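Local structure of cellulose-binding protein (2YHG) at residues N132-K140 against R168-K179. The protein probably acts in carbohydrate metabolism, its metal-binding nucleoside hydrolase-like part being joined in the full-length protein to a cellulose-binding module. Numbering follows the deposited sequence.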
loop_
_atom_site.group_PDB
_atom_site.type_symbol
_atom_site.label_atom_id
_atom_site.label_comp_id
_atom_site.label_asym_id
_atom_site.label_seq_id
_atom_site.Cartn_x
_atom_site.Cartn_y
_atom_site.Cartn_z
ATOM N N ASN A 132 -13.906 -2.748 16.583
ATOM C CA ASN A 132 -13.158 -2.659 17.832
ATOM C C ASN A 132 -11.671 -2.898 17.598
ATOM O O ASN A 132 -10.851 -2.274 18.296
ATOM C CB ASN A 132 -13.693 -3.667 18.857
ATOM C CG ASN A 132 -15.010 -3.263 19.457
ATOM O OD1 ASN A 132 -15.409 -2.094 19.400
ATOM N ND2 ASN A 132 -15.704 -4.229 20.046
ATOM N N LEU A 133 -11.297 -3.771 16.679
ATOM C CA LEU A 133 -9.897 -4.017 16.362
ATOM C C LEU A 133 -9.239 -2.739 15.849
ATOM O O LEU A 133 -8.112 -2.399 16.236
ATOM C CB LEU A 133 -9.805 -5.173 15.346
ATOM C CG LEU A 133 -8.407 -5.589 14.851
ATOM C CD1 LEU A 133 -8.493 -6.931 14.182
ATOM C CD2 LEU A 133 -7.821 -4.595 13.817
ATOM N N ILE A 134 -9.924 -1.992 14.984
ATOM C CA ILE A 134 -9.417 -0.753 14.496
ATOM C C ILE A 134 -9.198 0.227 15.638
ATOM O O ILE A 134 -8.172 0.909 15.702
ATOM C CB ILE A 134 -10.312 -0.179 13.373
ATOM C CG1 ILE A 134 -10.269 -1.072 12.157
ATOM C CG2 ILE A 134 -9.924 1.244 13.039
ATOM C CD1 ILE A 134 -11.355 -0.789 11.144
ATOM N N ILE A 135 -10.190 0.387 16.513
ATOM C CA ILE A 135 -10.029 1.284 17.658
ATOM C C ILE A 135 -8.768 0.923 18.461
ATOM O O ILE A 135 -7.965 1.791 18.808
ATOM C CB ILE A 135 -11.265 1.295 18.561
ATOM C CG1 ILE A 135 -12.492 1.829 17.797
ATOM C CG2 ILE A 135 -11.015 2.121 19.819
ATOM C CD1 ILE A 135 -13.777 1.741 18.568
ATOM N N ALA A 136 -8.626 -0.361 18.758
ATOM C CA ALA A 136 -7.503 -0.789 19.579
ATOM C C ALA A 136 -6.176 -0.509 18.905
ATOM O O ALA A 136 -5.194 -0.113 19.546
ATOM C CB ALA A 136 -7.625 -2.254 19.930
ATOM N N ALA A 137 -6.121 -0.680 17.589
ATOM C CA ALA A 137 -4.877 -0.422 16.854
ATOM C C ALA A 137 -4.533 1.049 16.861
ATOM O O ALA A 137 -3.378 1.433 17.099
ATOM C CB ALA A 137 -5.010 -0.926 15.423
ATOM N N VAL A 138 -5.503 1.910 16.617
ATOM C CA VAL A 138 -5.255 3.343 16.616
ATOM C C VAL A 138 -4.850 3.815 17.999
ATOM O O VAL A 138 -3.979 4.677 18.136
ATOM C CB VAL A 138 -6.456 4.116 16.079
ATOM C CG1 VAL A 138 -6.220 5.626 16.201
ATOM C CG2 VAL A 138 -6.738 3.715 14.611
ATOM N N ASP A 139 -5.430 3.230 19.046
ATOM C CA ASP A 139 -5.119 3.609 20.403
ATOM C C ASP A 139 -3.726 3.158 20.836
ATOM O O ASP A 139 -3.194 3.674 21.803
ATOM C CB ASP A 139 -6.151 3.037 21.367
ATOM C CG ASP A 139 -7.495 3.741 21.342
ATOM O OD1 ASP A 139 -7.603 4.847 20.818
ATOM O OD2 ASP A 139 -8.412 3.173 21.977
ATOM N N LYS A 140 -3.168 2.120 20.221
ATOM C CA LYS A 140 -1.930 1.499 20.678
ATOM C C LYS A 140 -0.812 2.534 20.747
ATOM O O LYS A 140 -0.690 3.406 19.881
ATOM C CB LYS A 140 -1.559 0.357 19.735
ATOM C CG LYS A 140 -0.475 -0.565 20.185
ATOM C CD LYS A 140 -0.261 -1.715 19.204
ATOM C CE LYS A 140 0.794 -2.688 19.651
ATOM N NZ LYS A 140 1.087 -3.684 18.603
ATOM N N ARG A 168 -15.882 9.697 23.497
ATOM C CA ARG A 168 -14.663 10.387 23.921
ATOM C C ARG A 168 -14.785 11.881 23.728
ATOM O O ARG A 168 -15.720 12.389 23.100
ATOM C CB ARG A 168 -13.425 9.865 23.180
ATOM C CG ARG A 168 -13.293 8.359 23.291
ATOM C CD ARG A 168 -11.895 7.889 22.952
ATOM N NE ARG A 168 -11.865 6.451 22.821
ATOM C CZ ARG A 168 -10.832 5.762 22.325
ATOM N NH1 ARG A 168 -9.769 6.379 21.870
ATOM N NH2 ARG A 168 -10.910 4.450 22.220
ATOM N N SER A 169 -13.865 12.615 24.324
ATOM C CA SER A 169 -13.845 14.067 24.173
ATOM C C SER A 169 -13.440 14.471 22.767
ATOM O O SER A 169 -12.845 13.667 21.999
ATOM C CB SER A 169 -12.842 14.671 25.153
ATOM O OG SER A 169 -11.515 14.405 24.738
ATOM N N GLN A 170 -13.675 15.735 22.421
ATOM C CA GLN A 170 -13.220 16.253 21.150
ATOM C C GLN A 170 -11.712 16.070 20.982
ATOM O O GLN A 170 -11.251 15.703 19.898
ATOM C CB GLN A 170 -13.576 17.725 21.013
ATOM C CG GLN A 170 -13.227 18.305 19.661
ATOM C CD GLN A 170 -14.070 17.727 18.560
ATOM O OE1 GLN A 170 -15.289 17.577 18.691
ATOM N NE2 GLN A 170 -13.424 17.364 17.463
ATOM N N ALA A 171 -10.937 16.414 22.000
ATOM C CA ALA A 171 -9.489 16.287 21.903
ATOM C C ALA A 171 -9.083 14.835 21.646
ATOM O O ALA A 171 -8.152 14.568 20.862
ATOM C CB ALA A 171 -8.825 16.792 23.205
ATOM N N GLN A 172 -9.734 13.898 22.337
ATOM C CA GLN A 172 -9.435 12.470 22.156
ATOM C C GLN A 172 -9.823 11.979 20.749
ATOM O O GLN A 172 -9.085 11.218 20.129
ATOM C CB GLN A 172 -10.156 11.614 23.198
ATOM C CG GLN A 172 -9.564 11.757 24.586
ATOM C CD GLN A 172 -10.376 11.083 25.645
ATOM O OE1 GLN A 172 -11.601 11.147 25.665
ATOM N NE2 GLN A 172 -9.685 10.541 26.619
ATOM N N LEU A 173 -10.917 12.501 20.231
ATOM C CA LEU A 173 -11.328 12.172 18.854
ATOM C C LEU A 173 -10.328 12.737 17.849
ATOM O O LEU A 173 -9.887 12.026 16.923
ATOM C CB LEU A 173 -12.718 12.743 18.588
ATOM C CG LEU A 173 -13.208 12.625 17.149
ATOM C CD1 LEU A 173 -13.336 11.171 16.697
ATOM C CD2 LEU A 173 -14.541 13.391 17.085
ATOM N N ASP A 174 -9.880 13.972 18.068
ATOM C CA ASP A 174 -8.918 14.554 17.153
ATOM C C ASP A 174 -7.624 13.770 17.170
ATOM O O ASP A 174 -6.976 13.582 16.137
ATOM C CB ASP A 174 -8.661 16.025 17.506
ATOM C CG ASP A 174 -9.846 16.924 17.183
ATOM O OD1 ASP A 174 -10.609 16.638 16.248
ATOM O OD2 ASP A 174 -9.969 17.993 17.839
ATOM N N ALA A 175 -7.213 13.331 18.348
ATOM C CA ALA A 175 -5.984 12.551 18.441
ATOM C C ALA A 175 -6.106 11.215 17.704
ATOM O O ALA A 175 -5.192 10.798 17.011
ATOM C CB ALA A 175 -5.617 12.309 19.916
ATOM N N PHE A 176 -7.245 10.564 17.866
ATOM C CA PHE A 176 -7.567 9.311 17.190
ATOM C C PHE A 176 -7.449 9.507 15.664
ATOM O O PHE A 176 -6.714 8.783 14.974
ATOM C CB PHE A 176 -8.967 8.857 17.594
ATOM C CG PHE A 176 -9.352 7.495 17.092
ATOM C CD1 PHE A 176 -9.078 6.366 17.845
ATOM C CD2 PHE A 176 -9.973 7.358 15.857
ATOM C CE1 PHE A 176 -9.437 5.122 17.403
ATOM C CE2 PHE A 176 -10.321 6.092 15.400
ATOM C CZ PHE A 176 -10.027 4.976 16.161
ATOM N N ILE A 177 -8.117 10.522 15.146
ATOM C CA ILE A 177 -8.100 10.818 13.712
ATOM C C ILE A 177 -6.705 11.082 13.204
ATOM O O ILE A 177 -6.340 10.665 12.109
ATOM C CB ILE A 177 -9.063 11.976 13.389
ATOM C CG1 ILE A 177 -10.516 11.575 13.624
ATOM C CG2 ILE A 177 -8.805 12.532 11.986
ATOM C CD1 ILE A 177 -11.091 10.553 12.605
ATOM N N SER A 178 -5.890 11.750 14.016
ATOM C CA SER A 178 -4.554 12.103 13.585
ATOM C C SER A 178 -3.646 10.904 13.349
ATOM O O SER A 178 -2.653 11.006 12.628
ATOM C CB SER A 178 -3.895 13.041 14.595
ATOM O OG SER A 178 -3.433 12.378 15.752
ATOM N N LYS A 179 -3.979 9.773 13.981
ATOM C CA LYS A 179 -3.178 8.575 13.887
ATOM C C LYS A 179 -3.682 7.561 12.847
ATOM O O LYS A 179 -3.041 6.557 12.628
ATOM C CB LYS A 179 -3.138 7.901 15.245
ATOM C CG LYS A 179 -2.397 8.717 16.273
ATOM C CD LYS A 179 -2.370 8.110 17.641
ATOM C CE LYS A 179 -3.764 7.990 18.209
ATOM N NZ LYS A 179 -3.753 7.608 19.648
HETATM O O HOH W 1 -6.439 7.264 20.134
HETATM O O HOH W 2 -1.476 6.124 20.480
#
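Val138 lies over one face of the Phe176 ring where residues 132-139 of helix 129-139 cross helix 170-178 at about a right angle, the axes of these two segments coming within 10.0 Å; both helices flank the parallel sheet of the nucleoside hydrolase-like domain. Val138 CG1 makes the CH-pi contact, 3.6 Å from the ring centroid and shifted from the centre toward the rim. Phe176 CG stands anti to its own backbone N (chi1 -173°), which carries the ring across to the first helix. There Ile135 CA and Asp139 OD1 meet the ring at its edge, near its plane, Asp139 OD1 3.6 Å from Phe176 CD1; Val164 of helix 155-167 also packs on Phe176. Beside the ring, Arg168, extended from CG to NE, meets Asp139 end-on in a two-bond salt bridge. Its NH1 points almost straight at Asp139 OD1 (2.9 Å, 179°) within the guanidinium plane, whereas NH2 reaches the syn lone pair of Asp139 OD2 at 2.8 Å along a more bent path. Carboxylate and guanidinium are twisted 33° apart, and Ile135 CG2 sits 3.3 Å from Arg168 NH2. Just before helix 170-178, Ser169 forms a capping box with Gln172. Farther along the chain Lys179, bent at chi3, turns its ammonium to the end of helix 129-139. Its NZ gives a weak bond to Val138 O (3.3 Å), and water 1 links Lys179 NZ to Asp139 OD1, 2.8 Å from each.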